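Local coordinates for protein dermonecrotic toxin (Pasteurella multocida, PDB 2EBF) that acts as a mitogenic, bone-resorbing dermonecrotic toxin in atrophic rhinitis of pigs, with a thiol-protease-like catalytic triad in its C-terminal region, at residues Glu591-Glu596 against Glu600-Lys605; Ile606-Asn611 against Lys638-Glu643; Ala669-Ala674 against Ile696-Val701. All blocks are in the same frame, centred on the assembly; numbering follows the deposited sequence.

Overall arrangement
All three contacts lie in the C3 region at the C-terminal end of the toxin, with centres 10 to 14 Å apart. Interactions 1 and 2 share helix 596-610: its middle turns meet the loop that leads into it, and its last turns meet the exit of helix 629-639. Interaction 3 joins strands 660-673 and 697-700 of the antiparallel sheet and is the buried one; interaction 1 lies at the surface and interaction 2 is partly buried. The chemistry follows: acidic and hydroxyl groups mix with a leucine-valine pair in interaction 1, a methionine methyl packs on an isoleucine branch and helix backbone in interaction 2, and an aromatic edge meets isoleucine in interaction 3. Ile609 and Phe671 connect the last two.

Interaction 1: residues Glu591-Glu596 against Glu600-Lys605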
ATOM      1  N   GLU A 591       3.389  14.601  34.224  1.00 43.71           N
ATOM      2  CA  GLU A 591       2.443  15.689  33.995  1.00 45.33           C
ATOM      3  C   GLU A 591       1.875  15.704  32.579  1.00 45.63           C
ATOM      4  O   GLU A 591       0.760  16.183  32.364  1.00 46.31           O
ATOM      5  CB  GLU A 591       3.001  17.053  34.437  1.00 45.48           C
ATOM      6  CG  GLU A 591       4.354  17.460  33.883  1.00 46.62           C
ATOM      7  CD  GLU A 591       4.917  18.713  34.561  1.00 46.81           C
ATOM      8  OE1 GLU A 591       5.608  19.498  33.872  1.00 49.58           O
ATOM      9  OE2 GLU A 591       4.676  18.918  35.778  1.00 48.67           O
ATOM     10  N   ASN A 592       2.607  15.128  31.626  1.00 45.97           N
ATOM     11  CA  ASN A 592       2.130  15.029  30.249  1.00 45.96           C
ATOM     12  C   ASN A 592       1.265  13.795  29.987  1.00 45.80           C
ATOM     13  O   ASN A 592       0.643  13.677  28.928  1.00 45.56           O
ATOM     14  CB  ASN A 592       3.295  15.107  29.255  1.00 46.21           C
ATOM     15  CG  ASN A 592       4.029  16.448  29.310  1.00 47.57           C
ATOM     16  OD1 ASN A 592       5.192  16.544  28.916  1.00 48.87           O
ATOM     17  ND2 ASN A 592       3.353  17.487  29.810  1.00 48.74           N
ATOM     18  N   SER A 593       1.210  12.890  30.963  1.00 45.39           N
ATOM     19  CA  SER A 593       0.422  11.668  30.842  1.00 45.09           C
ATOM     20  C   SER A 593      -1.066  11.922  31.032  1.00 45.26           C
ATOM     21  O   SER A 593      -1.900  11.068  30.722  1.00 44.51           O
ATOM     22  CB  SER A 593       0.888  10.627  31.867  1.00 45.18           C
ATOM     23  OG  SER A 593       0.387  10.916  33.165  1.00 44.95           O
ATOM     24  N   VAL A 594      -1.394  13.094  31.563  1.00 45.49           N
ATOM     25  CA  VAL A 594      -2.754  13.375  31.974  1.00 46.02           C
ATOM     26  C   VAL A 594      -3.088  14.848  31.701  1.00 46.52           C
ATOM     27  O   VAL A 594      -2.187  15.685  31.604  1.00 46.28           O
ATOM     28  CB  VAL A 594      -2.954  12.933  33.463  1.00 46.21           C
ATOM     29  CG1 VAL A 594      -2.858  14.091  34.437  1.00 45.25           C
ATOM     30  CG2 VAL A 594      -4.252  12.156  33.636  1.00 46.92           C
ATOM     31  N   SER A 595      -4.375  15.151  31.552  1.00 47.36           N
ATOM     32  CA  SER A 595      -4.827  16.525  31.313  1.00 48.29           C
ATOM     33  C   SER A 595      -4.559  17.406  32.532  1.00 48.78           C
ATOM     34  O   SER A 595      -4.509  16.908  33.664  1.00 48.79           O
ATOM     35  CB  SER A 595      -6.315  16.550  30.941  1.00 48.33           C
ATOM     36  OG  SER A 595      -7.121  16.055  32.000  1.00 48.35           O
ATOM     37  N   GLU A 596      -4.384  18.707  32.289  1.00 49.39           N
ATOM     38  CA  GLU A 596      -4.068  19.691  33.339  1.00 49.91           C
ATOM     39  C   GLU A 596      -4.991  19.628  34.563  1.00 49.65           C
ATOM     40  O   GLU A 596      -4.543  19.862  35.691  1.00 49.56           O
ATOM     41  CB  GLU A 596      -4.044  21.112  32.745  1.00 50.40           C
ATOM     42  CG  GLU A 596      -3.788  22.262  33.745  1.00 52.99           C
ATOM     43  CD  GLU A 596      -2.484  22.116  34.531  1.00 56.20           C
ATOM     44  OE1 GLU A 596      -2.498  22.354  35.763  1.00 57.02           O
ATOM     45  OE2 GLU A 596      -1.446  21.766  33.921  1.00 57.97           O
ATOM     46  N   GLU A 600      -3.077  17.475  39.425  1.00 42.92           N
ATOM     47  CA  GLU A 600      -2.948  17.613  40.871  1.00 42.00           C
ATOM     48  C   GLU A 600      -3.348  16.334  41.604  1.00 40.74           C
ATOM     49  O   GLU A 600      -2.682  15.917  42.557  1.00 40.50           O
ATOM     50  CB  GLU A 600      -3.760  18.824  41.365  1.00 42.21           C
ATOM     51  CG  GLU A 600      -5.303  18.748  41.202  1.00 44.16           C
ATOM     52  CD  GLU A 600      -5.778  18.315  39.806  1.00 46.23           C
ATOM     53  OE1 GLU A 600      -6.482  17.272  39.735  1.00 44.19           O
ATOM     54  OE2 GLU A 600      -5.447  19.010  38.798  1.00 46.89           O
ATOM     55  N   GLU A 601      -4.427  15.708  41.150  1.00 39.42           N
ATOM     56  CA  GLU A 601      -4.885  14.468  41.757  1.00 38.54           C
ATOM     57  C   GLU A 601      -3.879  13.335  41.530  1.00 37.78           C
ATOM     58  O   GLU A 601      -3.560  12.589  42.459  1.00 37.65           O
ATOM     59  CB  GLU A 601      -6.254  14.072  41.224  1.00 38.69           C
ATOM     60  CG  GLU A 601      -6.841  12.876  41.952  1.00 39.43           C
ATOM     61  CD  GLU A 601      -8.170  12.425  41.395  1.00 41.15           C
ATOM     62  OE1 GLU A 601      -8.652  13.025  40.406  1.00 42.44           O
ATOM     63  OE2 GLU A 601      -8.732  11.463  41.954  1.00 41.90           O
ATOM     64  N   LEU A 602      -3.391  13.210  40.296  1.00 36.63           N
ATOM     65  CA  LEU A 602      -2.339  12.245  39.977  1.00 35.67           C
ATOM     66  C   LEU A 602      -1.122  12.389  40.896  1.00 35.10           C
ATOM     67  O   LEU A 602      -0.669  11.404  41.481  1.00 35.20           O
ATOM     68  CB  LEU A 602      -1.912  12.348  38.507  1.00 35.47           C
ATOM     69  CG  LEU A 602      -0.771  11.400  38.094  1.00 35.38           C
ATOM     70  CD1 LEU A 602      -1.185   9.911  38.212  1.00 34.09           C
ATOM     71  CD2 LEU A 602      -0.251  11.713  36.699  1.00 35.72           C
ATOM     72  N   MET A 603      -0.603  13.608  41.028  1.00 34.33           N
ATOM     73  CA  MET A 603       0.590  13.842  41.848  1.00 34.07           C
ATOM     74  C   MET A 603       0.354  13.530  43.332  1.00 33.32           C
ATOM     75  O   MET A 603       1.259  13.064  44.041  1.00 32.98           O
ATOM     76  CB  MET A 603       1.120  15.270  41.667  1.00 34.58           C
ATOM     77  CG  MET A 603       1.570  15.624  40.241  1.00 36.28           C
ATOM     78  SD  MET A 603       2.562  14.364  39.388  1.00 39.87           S
ATOM     79  CE  MET A 603       4.064  14.393  40.378  1.00 39.94           C
ATOM     80  N   GLN A 604      -0.865  13.796  43.789  1.00 32.91           N
ATOM     81  CA  GLN A 604      -1.290  13.472  45.146  1.00 32.82           C
ATOM     82  C   GLN A 604      -1.273  11.960  45.409  1.00 32.17           C
ATOM     83  O   GLN A 604      -0.826  11.512  46.461  1.00 31.42           O
ATOM     84  CB  GLN A 604      -2.696  14.004  45.367  1.00 33.32           C
ATOM     85  CG  GLN A 604      -3.138  14.033  46.798  1.00 36.36           C
ATOM     86  CD  GLN A 604      -4.029  15.216  47.054  1.00 41.14           C
ATOM     87  OE1 GLN A 604      -5.225  15.196  46.735  1.00 43.63           O
ATOM     88  NE2 GLN A 604      -3.447  16.278  47.605  1.00 41.65           N
ATOM     89  N   LYS A 605      -1.775  11.191  44.445  1.00 31.62           N
ATOM     90  CA  LYS A 605      -1.777   9.724  44.538  1.00 31.44           C
ATOM     91  C   LYS A 605      -0.362   9.162  44.533  1.00 30.60           C
ATOM     92  O   LYS A 605      -0.042   8.232  45.279  1.00 30.45           O
ATOM     93  CB  LYS A 605      -2.582   9.114  43.395  1.00 31.79           C
ATOM     94  CG  LYS A 605      -4.091   9.291  43.556  1.00 34.62           C
ATOM     95  CD  LYS A 605      -4.860   8.553  42.464  1.00 37.63           C
ATOM     96  CE  LYS A 605      -6.317   9.007  42.417  1.00 40.26           C
ATOM     97  NZ  LYS A 605      -7.063   8.751  43.692  1.00 40.62           N
TER
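Leu602 has CG opposite its backbone N (chi1 178°), which brings the isobutyl group of helix 596-610 near the loop before it, where Ser593 and Val594 wait. On the apolar side of the contact a single methyl makes the leucine's touches: CD2 of Leu602 sits 3.7 Å from OG of Ser593 and 4.2 Å from CG1 of Val594. The valine and leucine side chains run past one another in opposite senses, so they brush alongside rather than interlock. Ser593 OG, although next to a methyl, has a polar partner in the carbonyl O of Leu590, at the end of the preceding helix. Phe673 and Phe678 from the neighbouring sheet strands also pack on Leu602.

At the other end the Glu600 chain folds back at chi2 (-48°), which brings its carboxylate near the helix start. There OE2 lies 3.3 Å from the carbonyl O of Glu596, a meeting of two acceptors and no bond. The other oxygen, Glu600 OE1, takes a weak hydrogen bond from Glu601 N at 2.9 Å. The nearby Glu596 carboxylate may be mildly unfavourable for Glu600, probably offset by its salt bridge to Arg599 and by that weak N-H. Favourable packing across the two segments is therefore mainly that of Leu602 CD2 on Ser593 and Val594, as the Glu600-Glu596 approach brings no bond.

Interaction 2: residues Ile606-Asn611 against Lys638-Glu643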
ATOM      1  N   ILE A 606       0.480   9.748  43.690  1.00 30.42           N
ATOM      2  CA  ILE A 606       1.876   9.358  43.576  1.00 30.23           C
ATOM      3  C   ILE A 606       2.609   9.650  44.888  1.00 29.96           C
ATOM      4  O   ILE A 606       3.355   8.806  45.383  1.00 29.94           O
ATOM      5  CB  ILE A 606       2.519  10.021  42.326  1.00 30.17           C
ATOM      6  CG1 ILE A 606       1.957   9.368  41.052  1.00 30.62           C
ATOM      7  CG2 ILE A 606       4.040   9.951  42.367  1.00 30.21           C
ATOM      8  CD1 ILE A 606       2.295  10.126  39.772  1.00 31.13           C
ATOM      9  N   ASP A 607       2.362  10.829  45.463  1.00 29.58           N
ATOM     10  CA  ASP A 607       2.904  11.186  46.780  1.00 29.07           C
ATOM     11  C   ASP A 607       2.480  10.183  47.856  1.00 28.31           C
ATOM     12  O   ASP A 607       3.314   9.716  48.635  1.00 27.56           O
ATOM     13  CB  ASP A 607       2.473  12.604  47.178  1.00 29.47           C
ATOM     14  CG  ASP A 607       3.040  13.035  48.530  1.00 31.31           C
ATOM     15  OD1 ASP A 607       4.230  13.421  48.595  1.00 33.02           O
ATOM     16  OD2 ASP A 607       2.294  13.001  49.528  1.00 32.77           O
ATOM     17  N   ALA A 608       1.186   9.862  47.883  1.00 27.50           N
ATOM     18  CA  ALA A 608       0.620   8.882  48.816  1.00 27.27           C
ATOM     19  C   ALA A 608       1.347   7.531  48.766  1.00 26.93           C
ATOM     20  O   ALA A 608       1.752   6.997  49.803  1.00 27.15           O
ATOM     21  CB  ALA A 608      -0.858   8.691  48.534  1.00 27.00           C
ATOM     22  N   ILE A 609       1.510   6.996  47.562  1.00 26.80           N
ATOM     23  CA  ILE A 609       2.184   5.714  47.362  1.00 26.87           C
ATOM     24  C   ILE A 609       3.632   5.781  47.841  1.00 27.30           C
ATOM     25  O   ILE A 609       4.090   4.909  48.576  1.00 26.75           O
ATOM     26  CB  ILE A 609       2.136   5.280  45.884  1.00 26.75           C
ATOM     27  CG1 ILE A 609       0.687   5.039  45.452  1.00 27.18           C
ATOM     28  CG2 ILE A 609       2.956   4.005  45.677  1.00 27.17           C
ATOM     29  CD1 ILE A 609       0.450   5.154  43.964  1.00 26.97           C
ATOM     30  N   LYS A 610       4.344   6.829  47.433  1.00 27.67           N
ATOM     31  CA  LYS A 610       5.756   6.963  47.789  1.00 29.06           C
ATOM     32  C   LYS A 610       5.944   7.165  49.292  1.00 29.17           C
ATOM     33  O   LYS A 610       6.982   6.795  49.848  1.00 29.19           O
ATOM     34  CB  LYS A 610       6.395   8.115  47.011  1.00 29.20           C
ATOM     35  CG  LYS A 610       6.555   7.806  45.546  1.00 30.97           C
ATOM     36  CD  LYS A 610       7.162   8.964  44.790  1.00 34.23           C
ATOM     37  CE  LYS A 610       7.710   8.477  43.455  1.00 36.83           C
ATOM     38  NZ  LYS A 610       7.467   9.476  42.375  1.00 39.17           N
ATOM     39  N   ASN A 611       4.929   7.743  49.935  1.00 29.80           N
ATOM     40  CA  ASN A 611       4.944   7.958  51.378  1.00 30.46           C
ATOM     41  C   ASN A 611       4.133   6.945  52.181  1.00 30.08           C
ATOM     42  O   ASN A 611       3.797   7.195  53.334  1.00 30.23           O
ATOM     43  CB  ASN A 611       4.500   9.386  51.711  1.00 31.20           C
ATOM     44  CG  ASN A 611       5.552  10.401  51.361  1.00 33.45           C
ATOM     45  OD1 ASN A 611       6.597  10.472  52.012  1.00 35.96           O
ATOM     46  ND2 ASN A 611       5.295  11.190  50.323  1.00 36.01           N
ATOM     47  N   LYS A 638      -4.437  -1.926  46.425  1.00 30.68           N
ATOM     48  CA  LYS A 638      -5.845  -2.260  46.636  1.00 31.83           C
ATOM     49  C   LYS A 638      -6.307  -1.767  48.000  1.00 32.32           C
ATOM     50  O   LYS A 638      -7.311  -1.055  48.097  1.00 32.62           O
ATOM     51  CB  LYS A 638      -6.048  -3.773  46.525  1.00 32.24           C
ATOM     52  CG  LYS A 638      -7.507  -4.216  46.572  1.00 33.71           C
ATOM     53  CD  LYS A 638      -7.591  -5.725  46.662  1.00 36.34           C
ATOM     54  CE  LYS A 638      -9.028  -6.208  46.756  1.00 37.50           C
ATOM     55  NZ  LYS A 638      -9.041  -7.625  47.263  1.00 38.05           N
ATOM     56  N   ASP A 639      -5.564  -2.136  49.045  1.00 32.80           N
ATOM     57  CA  ASP A 639      -5.870  -1.693  50.407  1.00 33.50           C
ATOM     58  C   ASP A 639      -5.838  -0.171  50.565  1.00 33.22           C
ATOM     59  O   ASP A 639      -6.522   0.371  51.432  1.00 33.61           O
ATOM     60  CB  ASP A 639      -4.924  -2.344  51.423  1.00 33.99           C
ATOM     61  CG  ASP A 639      -5.133  -3.841  51.546  1.00 35.98           C
ATOM     62  OD1 ASP A 639      -6.068  -4.375  50.912  1.00 38.70           O
ATOM     63  OD2 ASP A 639      -4.350  -4.488  52.277  1.00 38.88           O
ATOM     64  N   MET A 640      -5.049   0.510  49.736  1.00 32.46           N
ATOM     65  CA  MET A 640      -5.020   1.975  49.712  1.00 32.34           C
ATOM     66  C   MET A 640      -6.225   2.587  48.996  1.00 32.62           C
ATOM     67  O   MET A 640      -6.403   3.809  48.993  1.00 32.85           O
ATOM     68  CB  MET A 640      -3.734   2.483  49.060  1.00 31.85           C
ATOM     69  CG  MET A 640      -2.487   2.284  49.904  1.00 31.44           C
ATOM     70  SD  MET A 640      -0.993   2.702  49.000  1.00 32.36           S
ATOM     71  CE  MET A 640      -1.118   4.493  48.944  1.00 31.80           C
ATOM     72  N   GLY A 641      -7.040   1.742  48.376  1.00 32.71           N
ATOM     73  CA  GLY A 641      -8.227   2.204  47.658  1.00 32.77           C
ATOM     74  C   GLY A 641      -8.001   2.600  46.210  1.00 32.89           C
ATOM     75  O   GLY A 641      -8.898   3.158  45.576  1.00 32.61           O
ATOM     76  N   LEU A 642      -6.803   2.324  45.690  1.00 32.97           N
ATOM     77  CA  LEU A 642      -6.475   2.625  44.298  1.00 33.16           C
ATOM     78  C   LEU A 642      -6.988   1.533  43.375  1.00 32.84           C
ATOM     79  O   LEU A 642      -7.249   0.415  43.813  1.00 32.53           O
ATOM     80  CB  LEU A 642      -4.963   2.782  44.091  1.00 33.78           C
ATOM     81  CG  LEU A 642      -4.228   4.092  44.421  1.00 34.84           C
ATOM     82  CD1 LEU A 642      -5.177   5.263  44.602  1.00 35.58           C
ATOM     83  CD2 LEU A 642      -3.363   3.926  45.644  1.00 36.92           C
ATOM     84  N   GLU A 643      -7.111   1.857  42.094  1.00 32.68           N
ATOM     85  CA  GLU A 643      -7.601   0.893  41.118  1.00 33.48           C
ATOM     86  C   GLU A 643      -6.457   0.052  40.569  1.00 32.92           C
ATOM     87  O   GLU A 643      -5.465   0.589  40.085  1.00 32.64           O
ATOM     88  CB  GLU A 643      -8.340   1.593  39.977  1.00 33.94           C
ATOM     89  CG  GLU A 643      -9.532   2.460  40.408  1.00 37.20           C
ATOM     90  CD  GLU A 643     -10.647   1.680  41.106  1.00 41.90           C
ATOM     91  OE1 GLU A 643     -11.342   2.282  41.962  1.00 45.23           O
ATOM     92  OE2 GLU A 643     -10.841   0.478  40.811  1.00 43.19           O
TER
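Met640 and Ile609 carry this contact, with Leu642 adding a second, smaller touch. The methionine reaches across from the end region of helix 629-639 and ends its chain with a bend at the thioether (chi3 72°), which lays the terminal methyl against the last turns of helix 596-610. CE of Met640 comes to 3.9 Å from Ile609 CA and stands 4.0 Å from Ile609 CG1, so it touches both the backbone and the side chain of the isoleucine. The same methyl is 3.9 Å from the carbonyl O of Ala608, and 4.2 Å from Ala608 CB on the more exposed side. The Met640 and Ile609 side chains cross at roughly a right angle, methyl against flank. Alongside them Leu642 offers CD2 to the same branch of the isoleucine, at 4.2 Å from Ile609 CG1, so that CG1 is shared between the two partners.

Between Met640 and Leu642, whose side chains both point at helix 596-610, lies a Schellman motif. Gly641 takes a positive phi (87°), which glycine adopts readily, its N bonds to Lys638 O at 2.8 Å, and the chain turns out of helix 629-639 and heads for strand 643-656. Glu643, just past the turn, already joins the sheet through backbone bonds to Lys672.

Helix 596-610 ends nearby, where Asn611 N and ND2 both bond to Asp607 O; ND2 does so at 3.0 Å, approaching from above the carbonyl plane. Inward from the contact, Ile609 continues onto Phe671 and Ile698 of the sheet, and Leu637 packs against both Ile609 and Leu642.

Interaction 3: residues Ala669-Ala674 against Ile696-Val701; sequences ASFKFA and ILILPV
The antiparallel sheet of the C3 region holds this contact: Phe671 on strand 660-673 meets Ile698 on the weakly bonded outer strand 697-700 across the intervening strand 676-681, while Ser670 meets Val701 where that outer strand gives way to helix 701-711. Being two places apart in an antiparallel sheet, the two strands run in the same direction and are linked through the one between them: Phe671 pairs by backbone with Phe678, and Leu697 with Asp681.

The main touch is made by a ring edge. CE2 of Phe671 lies 4.2 Å from Ile698 CG2, and that methyl sits near the ring plane, so the isoleucine abuts the rim of the phenyl group and does not lie over its face. The benzyl group swings out between backbone N and carbonyl carbon (chi1 71°), which brings the ring end closer to the outer strand although the side chain starts off in another direction. Phe678 meets the Phe671 ring with the planes nearly parallel, about 15° apart.

The second touch is lighter, with Ser670 CB 4.3 Å from Val701 CG1. The serine hydroxyl is engaged elsewhere, in a hydrogen bond with Glu677 OE1, and the valine packs on the same glutamate. Pro700 occupies the N-cap position just ahead of Val701. Side chains thus reach over a middle strand in the antiparallel sheet of the C3 region, with helix 596-610 packed on it, in the domain that probably carries the thiol-protease-like triad.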
ATOM      1  N   ALA A 669       3.851  -4.108  39.324  1.00 24.15           N
ATOM      2  CA  ALA A 669       2.440  -3.800  39.500  1.00 24.27           C
ATOM      3  C   ALA A 669       2.165  -2.389  38.991  1.00 24.91           C
ATOM      4  O   ALA A 669       3.094  -1.621  38.710  1.00 24.69           O
ATOM      5  CB  ALA A 669       2.064  -3.905  40.968  1.00 24.35           C
ATOM      6  N   SER A 670       0.887  -2.043  38.877  1.00 24.70           N
ATOM      7  CA  SER A 670       0.504  -0.709  38.452  1.00 25.71           C
ATOM      8  C   SER A 670      -0.833  -0.337  39.084  1.00 26.29           C
ATOM      9  O   SER A 670      -1.559  -1.204  39.595  1.00 25.29           O
ATOM     10  CB  SER A 670       0.407  -0.645  36.920  1.00 25.88           C
ATOM     11  OG  SER A 670      -0.601  -1.519  36.448  1.00 26.35           O
ATOM     12  N   PHE A 671      -1.138   0.953  39.082  1.00 26.78           N
ATOM     13  CA  PHE A 671      -2.490   1.394  39.399  1.00 28.29           C
ATOM     14  C   PHE A 671      -3.052   2.066  38.156  1.00 29.41           C
ATOM     15  O   PHE A 671      -2.300   2.478  37.268  1.00 29.32           O
ATOM     16  CB  PHE A 671      -2.536   2.312  40.644  1.00 28.25           C
ATOM     17  CG  PHE A 671      -1.953   3.682  40.423  1.00 28.20           C
ATOM     18  CD1 PHE A 671      -2.763   4.741  40.027  1.00 29.85           C
ATOM     19  CD2 PHE A 671      -0.601   3.923  40.636  1.00 29.07           C
ATOM     20  CE1 PHE A 671      -2.233   6.001  39.815  1.00 29.48           C
ATOM     21  CE2 PHE A 671      -0.058   5.193  40.428  1.00 28.04           C
ATOM     22  CZ  PHE A 671      -0.873   6.234  40.025  1.00 30.41           C
ATOM     23  N   LYS A 672      -4.376   2.161  38.093  1.00 31.08           N
ATOM     24  CA  LYS A 672      -5.042   2.708  36.932  1.00 33.00           C
ATOM     25  C   LYS A 672      -5.666   4.043  37.304  1.00 33.88           C
ATOM     26  O   LYS A 672      -6.377   4.157  38.304  1.00 33.82           O
ATOM     27  CB  LYS A 672      -6.090   1.725  36.401  1.00 33.33           C
ATOM     28  CG  LYS A 672      -6.508   2.009  34.977  1.00 36.25           C
ATOM     29  CD  LYS A 672      -6.791   0.733  34.221  1.00 40.29           C
ATOM     30  CE  LYS A 672      -7.279   1.044  32.813  1.00 40.82           C
ATOM     31  NZ  LYS A 672      -7.924  -0.166  32.213  1.00 42.95           N
ATOM     32  N   PHE A 673      -5.354   5.061  36.513  1.00 35.18           N
ATOM     33  CA  PHE A 673      -5.911   6.383  36.736  1.00 36.83           C
ATOM     34  C   PHE A 673      -6.097   7.084  35.397  1.00 37.30           C
ATOM     35  O   PHE A 673      -5.192   7.092  34.563  1.00 36.98           O
ATOM     36  CB  PHE A 673      -5.009   7.213  37.661  1.00 37.46           C
ATOM     37  CG  PHE A 673      -5.490   8.630  37.872  1.00 38.15           C
ATOM     38  CD1 PHE A 673      -4.904   9.689  37.188  1.00 39.69           C
ATOM     39  CD2 PHE A 673      -6.540   8.900  38.752  1.00 39.50           C
ATOM     40  CE1 PHE A 673      -5.354  11.005  37.376  1.00 39.60           C
ATOM     41  CE2 PHE A 673      -6.996  10.210  38.947  1.00 39.32           C
ATOM     42  CZ  PHE A 673      -6.400  11.263  38.258  1.00 38.99           C
ATOM     43  N   ALA A 674      -7.287   7.658  35.210  1.00 38.23           N
ATOM     44  CA  ALA A 674      -7.646   8.399  34.000  1.00 38.80           C
ATOM     45  C   ALA A 674      -7.370   7.609  32.726  1.00 38.98           C
ATOM     46  O   ALA A 674      -6.783   8.131  31.783  1.00 39.36           O
ATOM     47  CB  ALA A 674      -6.916   9.740  33.962  1.00 38.67           C
ATOM     48  N   ILE A 696      10.918   3.900  45.110  1.00 27.25           N
ATOM     49  CA  ILE A 696       9.744   3.397  44.393  1.00 26.57           C
ATOM     50  C   ILE A 696       9.579   4.189  43.106  1.00 26.23           C
ATOM     51  O   ILE A 696       9.351   5.409  43.140  1.00 26.39           O
ATOM     52  CB  ILE A 696       8.440   3.494  45.245  1.00 26.82           C
ATOM     53  CG1 ILE A 696       8.593   2.743  46.578  1.00 25.82           C
ATOM     54  CG2 ILE A 696       7.221   2.983  44.455  1.00 26.02           C
ATOM     55  CD1 ILE A 696       7.545   3.141  47.615  1.00 26.68           C
ATOM     56  N   LEU A 697       9.717   3.494  41.982  1.00 25.35           N
ATOM     57  CA  LEU A 697       9.607   4.107  40.661  1.00 25.30           C
ATOM     58  C   LEU A 697       8.170   4.126  40.153  1.00 24.91           C
ATOM     59  O   LEU A 697       7.540   3.074  39.988  1.00 25.35           O
ATOM     60  CB  LEU A 697      10.508   3.368  39.658  1.00 24.47           C
ATOM     61  CG  LEU A 697      10.487   3.852  38.200  1.00 24.90           C
ATOM     62  CD1 LEU A 697      10.840   5.340  38.080  1.00 25.59           C
ATOM     63  CD2 LEU A 697      11.452   3.022  37.354  1.00 25.55           C
ATOM     64  N   ILE A 698       7.650   5.326  39.904  1.00 25.21           N
ATOM     65  CA  ILE A 698       6.296   5.481  39.365  1.00 25.18           C
ATOM     66  C   ILE A 698       6.334   6.254  38.055  1.00 25.92           C
ATOM     67  O   ILE A 698       6.725   7.434  38.024  1.00 25.68           O
ATOM     68  CB  ILE A 698       5.338   6.163  40.386  1.00 25.45           C
ATOM     69  CG1 ILE A 698       5.293   5.337  41.682  1.00 24.42           C
ATOM     70  CG2 ILE A 698       3.935   6.366  39.772  1.00 23.54           C
ATOM     71  CD1 ILE A 698       4.533   5.996  42.825  1.00 24.86           C
ATOM     72  N   LEU A 699       5.946   5.576  36.978  1.00 25.88           N
ATOM     73  CA  LEU A 699       5.854   6.181  35.649  1.00 26.81           C
ATOM     74  C   LEU A 699       4.727   5.545  34.861  1.00 27.32           C
ATOM     75  O   LEU A 699       4.336   4.404  35.148  1.00 27.16           O
ATOM     76  CB  LEU A 699       7.160   5.992  34.859  1.00 26.64           C
ATOM     77  CG  LEU A 699       8.419   6.789  35.171  1.00 26.88           C
ATOM     78  CD1 LEU A 699       9.629   6.109  34.513  1.00 26.78           C
ATOM     79  CD2 LEU A 699       8.293   8.261  34.731  1.00 27.88           C
ATOM     80  N   PRO A 700       4.215   6.255  33.836  1.00 27.79           N
ATOM     81  CA  PRO A 700       3.303   5.552  32.940  1.00 28.33           C
ATOM     82  C   PRO A 700       4.022   4.338  32.362  1.00 28.77           C
ATOM     83  O   PRO A 700       5.226   4.410  32.107  1.00 29.12           O
ATOM     84  CB  PRO A 700       3.009   6.588  31.857  1.00 27.71           C
ATOM     85  CG  PRO A 700       3.237   7.916  32.557  1.00 28.71           C
ATOM     86  CD  PRO A 700       4.434   7.651  33.414  1.00 27.99           C
ATOM     87  N   VAL A 701       3.303   3.231  32.188  1.00 29.36           N
ATOM     88  CA  VAL A 701       3.951   1.939  31.906  1.00 29.83           C
ATOM     89  C   VAL A 701       4.960   1.978  30.737  1.00 30.23           C
ATOM     90  O   VAL A 701       6.040   1.398  30.831  1.00 29.25           O
ATOM     91  CB  VAL A 701       2.946   0.743  31.798  1.00 30.06           C
ATOM     92  CG1 VAL A 701       2.356   0.397  33.179  1.00 29.01           C
ATOM     93  CG2 VAL A 701       1.851   1.019  30.792  1.00 30.28           C
TER